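Local coordinates for uncharacterized protein (Legionella pneumophila subsp. pneumophila str. Philadelphia 1, PDB 4RD8) that is of unknown function, belonging to the DUF5636 family and folding as a single, largely helical chain without strands, at residues K33-N36 with Y37-T41; E81-E85 with A86-E90; P100-A103 with A104-M107; Y175-T178 with C179-L183. The protein carries 3 engineered substitutions. One frame throughout, in Å; residues are numbered along the deposited sequence. Where two conformers were deposited one is given.

All four contacts are local, each at an end of a helix, and all belong to the DUF5636 region of this strand-free fold; no active site or ligand is known to which they could be tied. Contact 4 is the meeting point. Its centre lies about 15 Å from that of contact 1, where Leu38 CD1 packs on Leu183 O at 3.4 Å, and about 16 Å from that of contact 3, where Phe106 CZ meets Trp180 CH2 at 3.8 Å. Contacts 1 and 3 have centres about 26 Å apart and do not touch. Contact 2 touches none of the others; its nearest atoms come within about 7 Å of contact 4.

Contact 1: K33-N36 with Y37-T41; sequences KIEN and YLMDT
Ile34 and Leu38, one helical turn apart, lie side by side and point the same way, with Ile34 CG2 3.9 Å from Leu38 CD1. Beneath them the backbone is firmly held: Leu38 N donates to Ile34 O at 2.9 Å in an almost straight bond (176° at the hydrogen). Leu38 CG also rests 3.4 Å from Ile34 O, and Tyr37 N adds a weak second bond to that oxygen, its stronger one going to Lys33 O at 2.9 Å. This side faces the protein interior, where Phe148 and helix 130-144 cover Ile34 and Tyr37. The Tyr37 hydroxyl is bonded to Gln47 of helix 41-61.

The flank of Asn36 and Met39 is looser. Selenomethionine Met39 keeps CG beside its own backbone N (chi1 -63°), which lays CG 3.0 Å from Glu35 O, a close approach next to the Met39 N to Glu35 O hydrogen bond. Beyond it the chain bends, and the methyl CE ends 3.8 Å from Asn36 OD1, the two exposed side chains running alongside each other. Solvent enters here: a water donates both to Asn36 O, in a long bond of 3.3 Å, and to Asp40 OD2, at 2.6 Å, and so links Asn36 to Asp40 across the end of the helix. The other carboxylate oxygen, Asp40 OD1, accepts a weak bond from Ala43 N, capping the next helix. The arrangement is that of a tight helix-to-helix connection, in which the end of helix 25-38 leads directly into the aspartate N-cap of helix 41-61.

Contact 2: E81-E85 with A86-E90; sequences EILTE and AGFRE
A Schellman motif closes helix 69-85, with Gly87 as its C-prime residue, and Leu83 and Phe88 supply the apolar contact across it. Two backbone bonds define the motif: Phe88 N reaches back to Leu83 O at 3.1 Å, and Gly87 N to Thr84 O at 2.9 Å. In both the donor stands above the carbonyl plane, as the chain swings over the helix end instead of continuing along it. Gly87 makes that swing possible with a positive phi of 95°, at which a CB would be jammed against the carbonyl oxygen of Ala86.

The reversal brings Phe88 down beside the last turn. With CG held beside its backbone N (chi1 -72°), the ring lies flat against Leu83, whose methyl CD2 sits 3.9 Å from the ring centroid and only 10° off the normal, a CH-pi contact over the middle of one face. Leu83 CB and Phe88 CB approach to 3.9 Å, while Ala86 CB lies at the ring edge, in its plane. Met115 and Tyr162 continue this apolar cluster into the fold.

The polar flank carries water. One molecule donates to Thr84 O at 2.8 Å and to Phe88 O at 2.7 Å, bridging the helix end to the departing loop. A second donates to Thr84 OG1, at 3.0 Å, and to Glu90 OE2, though Glu90 has two conformers and that link is less certain; Thr84 OG1 is also bonded to Gln80 O. Backbone bonds, left-handed glycine and the apolar contact of Leu83 with Phe88, the residue after that glycine, are together characteristic of a Schellman C-cap.

Contact 3: P100-A103 with A104-M107; sequences PLAA and ADFM. Engineered in segment 100-103: Ala102 (natural residue Lys), Ala103 (natural residue Lys). Engineered in segment 104-107: Ala104 (natural residue Glu).
This is a surface contact at the start of helix 103-111, where Leu101 and Phe106 pack across the first turn in the manner of a hydrophobic staple: the residue before the N-cap meets the fourth residue of the helix. Leu101 CB lies 4.2 Å from Phe106 CB, and Leu101 CD1 comes within 4.0 Å of Phe106 CA. The Phe106 ring does not take part in this touch. Its CG is anti to the backbone N (chi1 -179°), which carries the ring away from Leu101 and into the fold, toward Leu116, Leu121 and Trp180 of helix 179-184, which it meets edge-to-face. Leu101 leans on Leu116 as well, so both residues of the staple rest on that leucine.

Three engineered alanines form the outer side: Ala102 at the N-cap position, then Ala103 and Ala104. Having only a methyl, Ala102 contributes no side-chain cap, but its carbonyl starts the helical ladder, with Phe106 N donating to Ala102 O at 2.9 Å in a bond of 171° at the hydrogen. The next rung, Met107 N to Ala103 O, measures 2.8 Å. Asp105 turns back toward the N-terminus, its CB 3.5 Å from Ala102 O and its carboxylate OD2 3.9 Å from Ala102 CB. Selenomethionine Met107 bends away from the loop, but its CG still presses on the first turn, 3.3 Å from Ala103 O.

Contact 4: Y175-T178 with C179-L183; sequences YPFT and CWDVL
Thr178 sets OG1 between its backbone N and carbonyl carbon (chi1 63°), while Asp181 swings CG to the side of its own backbone N (chi1 -67°), and the two side chains cross so that each reaches the other's main chain. Asp181 N donates to Thr178 OG1 at 3.1 Å in a nearly straight bond (171° at the hydrogen). In return Thr178 N donates to Asp181 OD2, also at 3.1 Å, approaching from above the carboxylate plane. Two backbone N-H groups at the start of the helix thus gain side-chain acceptors, and the carboxylate is held by one of them. A water completes the ring, bonded to Thr178 OG1 at 3.0 Å and donating to Asp181 OD1 at 3.1 Å. The first helical bond, Val182 N to Thr178 O, measures 2.9 Å with the donor in the carbonyl plane.

Next to this polar box lies an apolar flank. Val182 CG2 touches Phe177 CB at 3.9 Å, joining the residue before the cap to the fourth residue of the helix. The same methyl meets the edge of the Tyr175 ring at CE2, 4.1 Å away, while the edge of the Phe177 ring, at CD2, stands over one face of the tyrosine ring, offset toward its rim. Outside the segments, the Tyr175 hydroxyl is bonded to Arg15, the Phe177 ring makes a cation-pi contact with Lys186, and Trp180 NE1 bonds to Asp185. The reciprocal threonine-aspartate pair is a capping box, and with the phenylalanine-valine hydrophobic staple beside it makes a classic N-terminal cap for helix 179-184.

Contact 1: K33-N36 with Y37-T41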
loop_
_atom_site.group_PDB
_atom_site.type_symbol
_atom_site.label_atom_id
_atom_site.label_comp_id
_atom_site.label_asym_id
_atom_site.label_seq_id
_atom_site.Cartn_x
_atom_site.Cartn_y
_atom_site.Cartn_z
ATOM N N LYS A 33 -11.930 -8.456 -0.517
ATOM C CA LYS A 33 -11.168 -8.914 0.644
ATOM C C LYS A 33 -10.210 -7.819 1.142
ATOM O O LYS A 33 -10.109 -7.581 2.351
ATOM C CB LYS A 33 -10.418 -10.211 0.312
ATOM C CG LYS A 33 -11.335 -11.395 0.009
ATOM C CD LYS A 33 -12.118 -11.830 1.231
ATOM C CE LYS A 33 -11.244 -12.577 2.226
ATOM N NZ LYS A 33 -10.934 -13.959 1.769
ATOM N N ILE A 34 -9.535 -7.150 0.212
ATOM C CA ILE A 34 -8.629 -6.050 0.555
ATOM C C ILE A 34 -9.385 -4.915 1.234
ATOM O O ILE A 34 -8.946 -4.397 2.260
ATOM C CB ILE A 34 -7.878 -5.536 -0.686
ATOM C CG1 ILE A 34 -6.875 -6.597 -1.132
ATOM C CG2 ILE A 34 -7.173 -4.217 -0.397
ATOM C CD1 ILE A 34 -6.166 -6.255 -2.427
ATOM N N GLU A 35 -10.535 -4.552 0.675
ATOM C CA GLU A 35 -11.336 -3.462 1.224
ATOM C C GLU A 35 -11.764 -3.811 2.641
ATOM O O GLU A 35 -11.702 -2.979 3.542
ATOM C CB GLU A 35 -12.569 -3.208 0.351
ATOM C CG GLU A 35 -13.322 -1.938 0.688
ATOM C CD GLU A 35 -14.691 -1.896 0.042
ATOM O OE1 GLU A 35 -15.350 -2.959 -0.007
ATOM O OE2 GLU A 35 -15.107 -0.808 -0.417
ATOM N N ASN A 36 -12.183 -5.056 2.838
ATOM C CA ASN A 36 -12.671 -5.490 4.138
ATOM C C ASN A 36 -11.557 -5.567 5.179
ATOM O O ASN A 36 -11.804 -5.388 6.369
ATOM C CB ASN A 36 -13.388 -6.839 4.018
ATOM C CG ASN A 36 -14.762 -6.714 3.388
ATOM O OD1 ASN A 36 -15.349 -5.631 3.360
ATOM N ND2 ASN A 36 -15.288 -7.829 2.889
ATOM N N TYR A 37 -10.342 -5.844 4.715
ATOM C CA TYR A 37 -9.169 -5.917 5.578
ATOM C C TYR A 37 -8.751 -4.513 6.026
ATOM O O TYR A 37 -8.622 -4.242 7.215
ATOM C CB TYR A 37 -8.021 -6.651 4.857
ATOM C CG TYR A 37 -6.667 -6.485 5.526
ATOM C CD1 TYR A 37 -6.409 -7.042 6.773
ATOM C CD2 TYR A 37 -5.656 -5.762 4.910
ATOM C CE1 TYR A 37 -5.173 -6.885 7.388
ATOM C CE2 TYR A 37 -4.424 -5.594 5.513
ATOM C CZ TYR A 37 -4.184 -6.160 6.747
ATOM O OH TYR A 37 -2.962 -5.989 7.346
ATOM N N LEU A 38 -8.578 -3.607 5.074
ATOM C CA LEU A 38 -8.149 -2.242 5.399
ATOM C C LEU A 38 -9.139 -1.456 6.264
ATOM O O LEU A 38 -8.741 -0.532 6.975
ATOM C CB LEU A 38 -7.822 -1.460 4.113
ATOM C CG LEU A 38 -6.663 -2.042 3.297
ATOM C CD1 LEU A 38 -6.470 -1.255 2.011
ATOM C CD2 LEU A 38 -5.357 -2.071 4.102
HETATM N N MSE A 39 -10.422 -1.819 6.213
HETATM C CA MSE A 39 -11.432 -1.194 7.064
HETATM C C MSE A 39 -11.366 -1.729 8.484
HETATM O O MSE A 39 -11.991 -1.186 9.386
HETATM C CB MSE A 39 -12.846 -1.449 6.530
HETATM C CG MSE A 39 -13.136 -0.876 5.163
HETATM SE SE MSE A 39 -14.925 -1.381 4.540
HETATM C CE MSE A 39 -15.318 -2.762 5.858
ATOM N N ASP A 40 -10.612 -2.810 8.663
ATOM C CA ASP A 40 -10.541 -3.522 9.932
ATOM C C ASP A 40 -9.241 -3.141 10.635
ATOM O O ASP A 40 -8.199 -3.748 10.409
ATOM C CB ASP A 40 -10.595 -5.029 9.664
ATOM C CG ASP A 40 -10.685 -5.865 10.925
ATOM O OD1 ASP A 40 -10.483 -5.348 12.044
ATOM O OD2 ASP A 40 -10.946 -7.077 10.790
ATOM N N THR A 41 -9.305 -2.136 11.503
ATOM C CA THR A 41 -8.088 -1.629 12.128
ATOM C C THR A 41 -7.415 -2.681 13.023
ATOM O O THR A 41 -6.188 -2.772 13.057
ATOM C CB THR A 41 -8.354 -0.305 12.866
ATOM O OG1 THR A 41 -8.736 0.685 11.903
ATOM C CG2 THR A 41 -7.106 0.170 13.592
HETATM O O HOH W 1 -11.174 -7.894 8.362
#

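Contact 2: E81-E85 with A86-E90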
loop_
_atom_site.group_PDB
_atom_site.type_symbol
_atom_site.label_atom_id
_atom_site.label_comp_id
_atom_site.label_asym_id
_atom_site.label_seq_id
_atom_site.Cartn_x
_atom_site.Cartn_y
_atom_site.Cartn_z
ATOM N N GLU A 81 11.629 -4.975 -0.443
ATOM C CA GLU A 81 11.742 -6.433 -0.417
ATOM C C GLU A 81 10.366 -7.101 -0.347
ATOM O O GLU A 81 10.106 -8.079 -1.053
ATOM C CB GLU A 81 12.650 -6.894 0.731
ATOM C CG GLU A 81 14.103 -6.469 0.544
ATOM C CD GLU A 81 14.951 -6.659 1.786
ATOM O OE1 GLU A 81 14.504 -7.338 2.740
ATOM O OE2 GLU A 81 16.081 -6.124 1.804
ATOM N N ILE A 82 9.485 -6.561 0.495
ATOM C CA ILE A 82 8.127 -7.083 0.605
ATOM C C ILE A 82 7.405 -6.945 -0.730
ATOM O O ILE A 82 6.739 -7.870 -1.188
ATOM C CB ILE A 82 7.343 -6.359 1.718
ATOM C CG1 ILE A 82 7.960 -6.713 3.076
ATOM C CG2 ILE A 82 5.868 -6.751 1.679
ATOM C CD1 ILE A 82 7.499 -5.821 4.221
ATOM N N LEU A 83 7.553 -5.787 -1.361
ATOM C CA LEU A 83 6.907 -5.532 -2.643
ATOM C C LEU A 83 7.445 -6.443 -3.727
ATOM O O LEU A 83 6.684 -6.984 -4.519
ATOM C CB LEU A 83 7.083 -4.073 -3.074
ATOM C CG LEU A 83 6.318 -3.062 -2.218
ATOM C CD1 LEU A 83 6.654 -1.656 -2.714
ATOM C CD2 LEU A 83 4.817 -3.331 -2.288
ATOM N N THR A 84 8.759 -6.611 -3.764
ATOM C CA THR A 84 9.371 -7.487 -4.754
ATOM C C THR A 84 8.857 -8.927 -4.650
ATOM O O THR A 84 8.567 -9.565 -5.668
ATOM C CB THR A 84 10.890 -7.462 -4.636
ATOM O OG1 THR A 84 11.338 -6.117 -4.851
ATOM C CG2 THR A 84 11.515 -8.378 -5.682
ATOM N N GLU A 85 8.736 -9.424 -3.420
ATOM C CA GLU A 85 8.191 -10.757 -3.160
ATOM C C GLU A 85 6.808 -10.943 -3.766
ATOM O O GLU A 85 6.433 -12.064 -4.125
ATOM C CB GLU A 85 8.087 -11.014 -1.653
ATOM C CG GLU A 85 9.355 -11.451 -0.981
ATOM C CD GLU A 85 9.100 -11.927 0.437
ATOM O OE1 GLU A 85 7.998 -12.474 0.699
ATOM O OE2 GLU A 85 9.997 -11.747 1.287
ATOM N N ALA A 86 6.058 -9.843 -3.855
ATOM C CA ALA A 86 4.694 -9.860 -4.376
ATOM C C ALA A 86 4.620 -9.589 -5.876
ATOM O O ALA A 86 3.525 -9.442 -6.432
ATOM C CB ALA A 86 3.815 -8.860 -3.628
ATOM N N GLY A 87 5.775 -9.492 -6.534
ATOM C CA GLY A 87 5.786 -9.311 -7.977
ATOM C C GLY A 87 5.885 -7.881 -8.464
ATOM O O GLY A 87 5.802 -7.625 -9.664
ATOM N N PHE A 88 6.073 -6.934 -7.551
ATOM C CA PHE A 88 6.288 -5.553 -7.970
ATOM C C PHE A 88 7.668 -5.394 -8.619
ATOM O O PHE A 88 8.578 -6.199 -8.390
ATOM C CB PHE A 88 6.170 -4.593 -6.782
ATOM C CG PHE A 88 4.760 -4.409 -6.286
ATOM C CD1 PHE A 88 4.130 -5.407 -5.551
ATOM C CD2 PHE A 88 4.069 -3.241 -6.553
ATOM C CE1 PHE A 88 2.828 -5.230 -5.095
ATOM C CE2 PHE A 88 2.772 -3.056 -6.101
ATOM C CZ PHE A 88 2.153 -4.063 -5.362
ATOM N N ARG A 89 7.823 -4.350 -9.432
ATOM C CA ARG A 89 9.142 -4.023 -9.959
ATOM C C ARG A 89 10.062 -3.712 -8.792
ATOM O O ARG A 89 9.621 -3.143 -7.787
ATOM C CB ARG A 89 9.071 -2.796 -10.864
ATOM C CG ARG A 89 8.112 -2.950 -12.027
ATOM C CD ARG A 89 8.791 -3.519 -13.267
ATOM N NE ARG A 89 7.828 -3.598 -14.368
ATOM C CZ ARG A 89 8.144 -3.752 -15.648
ATOM N NH1 ARG A 89 9.414 -3.824 -16.038
ATOM N NH2 ARG A 89 7.167 -3.822 -16.546
ATOM N N GLU A 90 11.332 -4.061 -8.934
ATOM C CA GLU A 90 12.312 -3.775 -7.893
ATOM C C GLU A 90 12.809 -2.338 -8.002
ATOM O O GLU A 90 13.537 -1.972 -8.929
ATOM C CB GLU A 90 13.489 -4.740 -7.963
ATOM C CG GLU A 90 14.471 -4.587 -6.809
ATOM C CD GLU A 90 15.335 -5.813 -6.633
ATOM O OE1 GLU A 90 15.731 -6.411 -7.657
ATOM O OE2 GLU A 90 15.608 -6.187 -5.472
HETATM O O HOH W 2 9.170 -8.801 -8.285
HETATM O O HOH W 3 13.950 -5.932 -3.318
#

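Contact 3: P100-A103 with A104-M107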
loop_
_atom_site.group_PDB
_atom_site.type_symbol
_atom_site.label_atom_id
_atom_site.label_comp_id
_atom_site.label_asym_id
_atom_site.label_seq_id
_atom_site.Cartn_x
_atom_site.Cartn_y
_atom_site.Cartn_z
ATOM N N PRO A 100 4.588 15.952 -9.379
ATOM C CA PRO A 100 3.568 14.935 -9.646
ATOM C C PRO A 100 3.606 14.535 -11.123
ATOM O O PRO A 100 3.991 15.349 -11.983
ATOM C CB PRO A 100 2.242 15.680 -9.375
ATOM C CG PRO A 100 2.618 17.004 -8.759
ATOM C CD PRO A 100 4.009 17.300 -9.211
ATOM N N LEU A 101 3.198 13.306 -11.406
ATOM C CA LEU A 101 2.991 12.863 -12.774
ATOM C C LEU A 101 1.554 13.190 -13.139
ATOM O O LEU A 101 0.692 13.262 -12.261
ATOM C CB LEU A 101 3.170 11.345 -12.861
ATOM C CG LEU A 101 4.596 10.815 -12.753
ATOM C CD1 LEU A 101 4.607 9.299 -12.622
ATOM C CD2 LEU A 101 5.349 11.253 -14.000
ATOM N N ALA A 102 1.282 13.369 -14.430
ATOM C CA ALA A 102 -0.102 13.382 -14.878
ATOM C C ALA A 102 -0.724 12.034 -14.531
ATOM O O ALA A 102 -0.038 11.006 -14.571
ATOM C CB ALA A 102 -0.183 13.631 -16.367
ATOM N N ALA A 103 -2.019 12.039 -14.208
ATOM C CA ALA A 103 -2.715 10.819 -13.802
ATOM C C ALA A 103 -2.523 9.680 -14.799
ATOM O O ALA A 103 -2.319 8.541 -14.395
ATOM C CB ALA A 103 -4.200 11.091 -13.584
ATOM N N ALA A 104 -2.547 9.994 -16.092
ATOM C CA ALA A 104 -2.398 8.948 -17.108
ATOM C C ALA A 104 -1.035 8.274 -17.048
ATOM O O ALA A 104 -0.919 7.065 -17.253
ATOM C CB ALA A 104 -2.626 9.502 -18.478
ATOM N N ASP A 105 0.003 9.068 -16.800
ATOM C CA ASP A 105 1.362 8.540 -16.693
ATOM C C ASP A 105 1.553 7.752 -15.415
ATOM O O ASP A 105 2.199 6.704 -15.413
ATOM C CB ASP A 105 2.372 9.684 -16.773
ATOM C CG ASP A 105 2.407 10.317 -18.144
ATOM O OD1 ASP A 105 2.294 9.565 -19.138
ATOM O OD2 ASP A 105 2.516 11.562 -18.234
ATOM N N PHE A 106 0.995 8.263 -14.321
ATOM C CA PHE A 106 1.010 7.538 -13.059
ATOM C C PHE A 106 0.329 6.172 -13.219
ATOM O O PHE A 106 0.876 5.141 -12.825
ATOM C CB PHE A 106 0.304 8.348 -11.957
ATOM C CG PHE A 106 0.302 7.664 -10.618
ATOM C CD1 PHE A 106 1.391 7.771 -9.767
ATOM C CD2 PHE A 106 -0.776 6.885 -10.223
ATOM C CE1 PHE A 106 1.400 7.127 -8.533
ATOM C CE2 PHE A 106 -0.773 6.235 -8.987
ATOM C CZ PHE A 106 0.317 6.353 -8.145
HETATM N N MSE A 107 -0.855 6.171 -13.812
HETATM C CA MSE A 107 -1.615 4.929 -13.964
HETATM C C MSE A 107 -0.940 3.963 -14.942
HETATM O O MSE A 107 -1.017 2.750 -14.774
HETATM C CB MSE A 107 -3.075 5.218 -14.331
HETATM C CG MSE A 107 -3.842 5.863 -13.184
HETATM SE SE MSE A 107 -3.866 4.780 -11.533
HETATM C CE MSE A 107 -5.793 4.487 -11.561
#

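Contact 4: Y175-T178 with C179-L183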
loop_
_atom_site.group_PDB
_atom_site.type_symbol
_atom_site.label_atom_id
_atom_site.label_comp_id
_atom_site.label_asym_id
_atom_site.label_seq_id
_atom_site.Cartn_x
_atom_site.Cartn_y
_atom_site.Cartn_z
ATOM N N TYR A 175 -18.822 6.723 -12.001
ATOM C CA TYR A 175 -18.614 6.738 -10.563
ATOM C C TYR A 175 -17.443 7.673 -10.293
ATOM O O TYR A 175 -16.442 7.629 -10.999
ATOM C CB TYR A 175 -18.274 5.317 -10.097
ATOM C CG TYR A 175 -18.411 5.079 -8.611
ATOM C CD1 TYR A 175 -19.574 5.414 -7.942
ATOM C CD2 TYR A 175 -17.383 4.489 -7.887
ATOM C CE1 TYR A 175 -19.703 5.193 -6.587
ATOM C CE2 TYR A 175 -17.508 4.261 -6.527
ATOM C CZ TYR A 175 -18.668 4.614 -5.887
ATOM O OH TYR A 175 -18.801 4.390 -4.539
ATOM N N PRO A 176 -17.564 8.530 -9.271
ATOM C CA PRO A 176 -16.490 9.506 -9.045
ATOM C C PRO A 176 -15.182 8.919 -8.525
ATOM O O PRO A 176 -14.176 9.626 -8.528
ATOM C CB PRO A 176 -17.100 10.481 -8.018
ATOM C CG PRO A 176 -18.283 9.766 -7.437
ATOM C CD PRO A 176 -18.782 8.849 -8.507
ATOM N N PHE A 177 -15.183 7.659 -8.103
ATOM C CA PHE A 177 -13.987 7.050 -7.540
ATOM C C PHE A 177 -13.509 5.897 -8.413
ATOM O O PHE A 177 -14.320 5.131 -8.931
ATOM C CB PHE A 177 -14.279 6.549 -6.121
ATOM C CG PHE A 177 -14.928 7.577 -5.250
ATOM C CD1 PHE A 177 -14.169 8.562 -4.636
ATOM C CD2 PHE A 177 -16.307 7.586 -5.067
ATOM C CE1 PHE A 177 -14.779 9.534 -3.842
ATOM C CE2 PHE A 177 -16.912 8.549 -4.277
ATOM C CZ PHE A 177 -16.149 9.521 -3.662
ATOM N N THR A 178 -12.192 5.781 -8.571
ATOM C CA THR A 178 -11.598 4.638 -9.260
ATOM C C THR A 178 -11.445 3.501 -8.263
ATOM O O THR A 178 -11.588 3.710 -7.056
ATOM C CB THR A 178 -10.211 4.969 -9.839
ATOM O OG1 THR A 178 -9.304 5.281 -8.770
ATOM C CG2 THR A 178 -10.296 6.159 -10.786
ATOM N N CYS A 179 -11.163 2.298 -8.757
ATOM C CA CYS A 179 -10.928 1.171 -7.862
ATOM C C CYS A 179 -9.709 1.453 -6.978
ATOM O O CYS A 179 -9.678 1.071 -5.802
ATOM C CB CYS A 179 -10.715 -0.114 -8.667
ATOM S SG CYS A 179 -10.917 -1.650 -7.705
ATOM N N TRP A 180 -8.708 2.109 -7.552
ATOM C CA TRP A 180 -7.565 2.576 -6.768
ATOM C C TRP A 180 -8.065 3.414 -5.587
ATOM O O TRP A 180 -7.715 3.139 -4.441
ATOM C CB TRP A 180 -6.626 3.388 -7.653
ATOM C CG TRP A 180 -5.545 4.138 -6.920
ATOM C CD1 TRP A 180 -5.665 5.344 -6.280
ATOM C CD2 TRP A 180 -4.171 3.755 -6.801
ATOM N NE1 TRP A 180 -4.456 5.716 -5.750
ATOM C CE2 TRP A 180 -3.519 4.761 -6.056
ATOM C CE3 TRP A 180 -3.432 2.652 -7.243
ATOM C CZ2 TRP A 180 -2.156 4.700 -5.743
ATOM C CZ3 TRP A 180 -2.080 2.591 -6.935
ATOM C CH2 TRP A 180 -1.456 3.610 -6.193
ATOM N N ASP A 181 -8.884 4.423 -5.869
ATOM C CA ASP A 181 -9.492 5.243 -4.816
ATOM C C ASP A 181 -10.236 4.426 -3.750
ATOM O O ASP A 181 -10.052 4.635 -2.547
ATOM C CB ASP A 181 -10.494 6.231 -5.416
ATOM C CG ASP A 181 -9.842 7.293 -6.287
ATOM O OD1 ASP A 181 -8.603 7.473 -6.221
ATOM O OD2 ASP A 181 -10.592 7.977 -7.024
ATOM N N VAL A 182 -11.106 3.523 -4.193
ATOM C CA VAL A 182 -11.987 2.793 -3.274
ATOM C C VAL A 182 -11.199 1.904 -2.318
ATOM O O VAL A 182 -11.603 1.690 -1.155
ATOM C CB VAL A 182 -13.041 1.967 -4.053
ATOM C CG1 VAL A 182 -13.797 1.035 -3.136
ATOM C CG2 VAL A 182 -14.016 2.902 -4.749
ATOM N N LEU A 183 -10.061 1.406 -2.792
ATOM C CA LEU A 183 -9.246 0.501 -1.996
ATOM C C LEU A 183 -8.255 1.216 -1.089
ATOM O O LEU A 183 -8.187 0.919 0.099
ATOM C CB LEU A 183 -8.486 -0.482 -2.888
ATOM C CG LEU A 183 -9.393 -1.476 -3.615
ATOM C CD1 LEU A 183 -8.544 -2.527 -4.312
ATOM C CD2 LEU A 183 -10.391 -2.117 -2.650
HETATM O O HOH W 4 -7.029 7.165 -8.906
#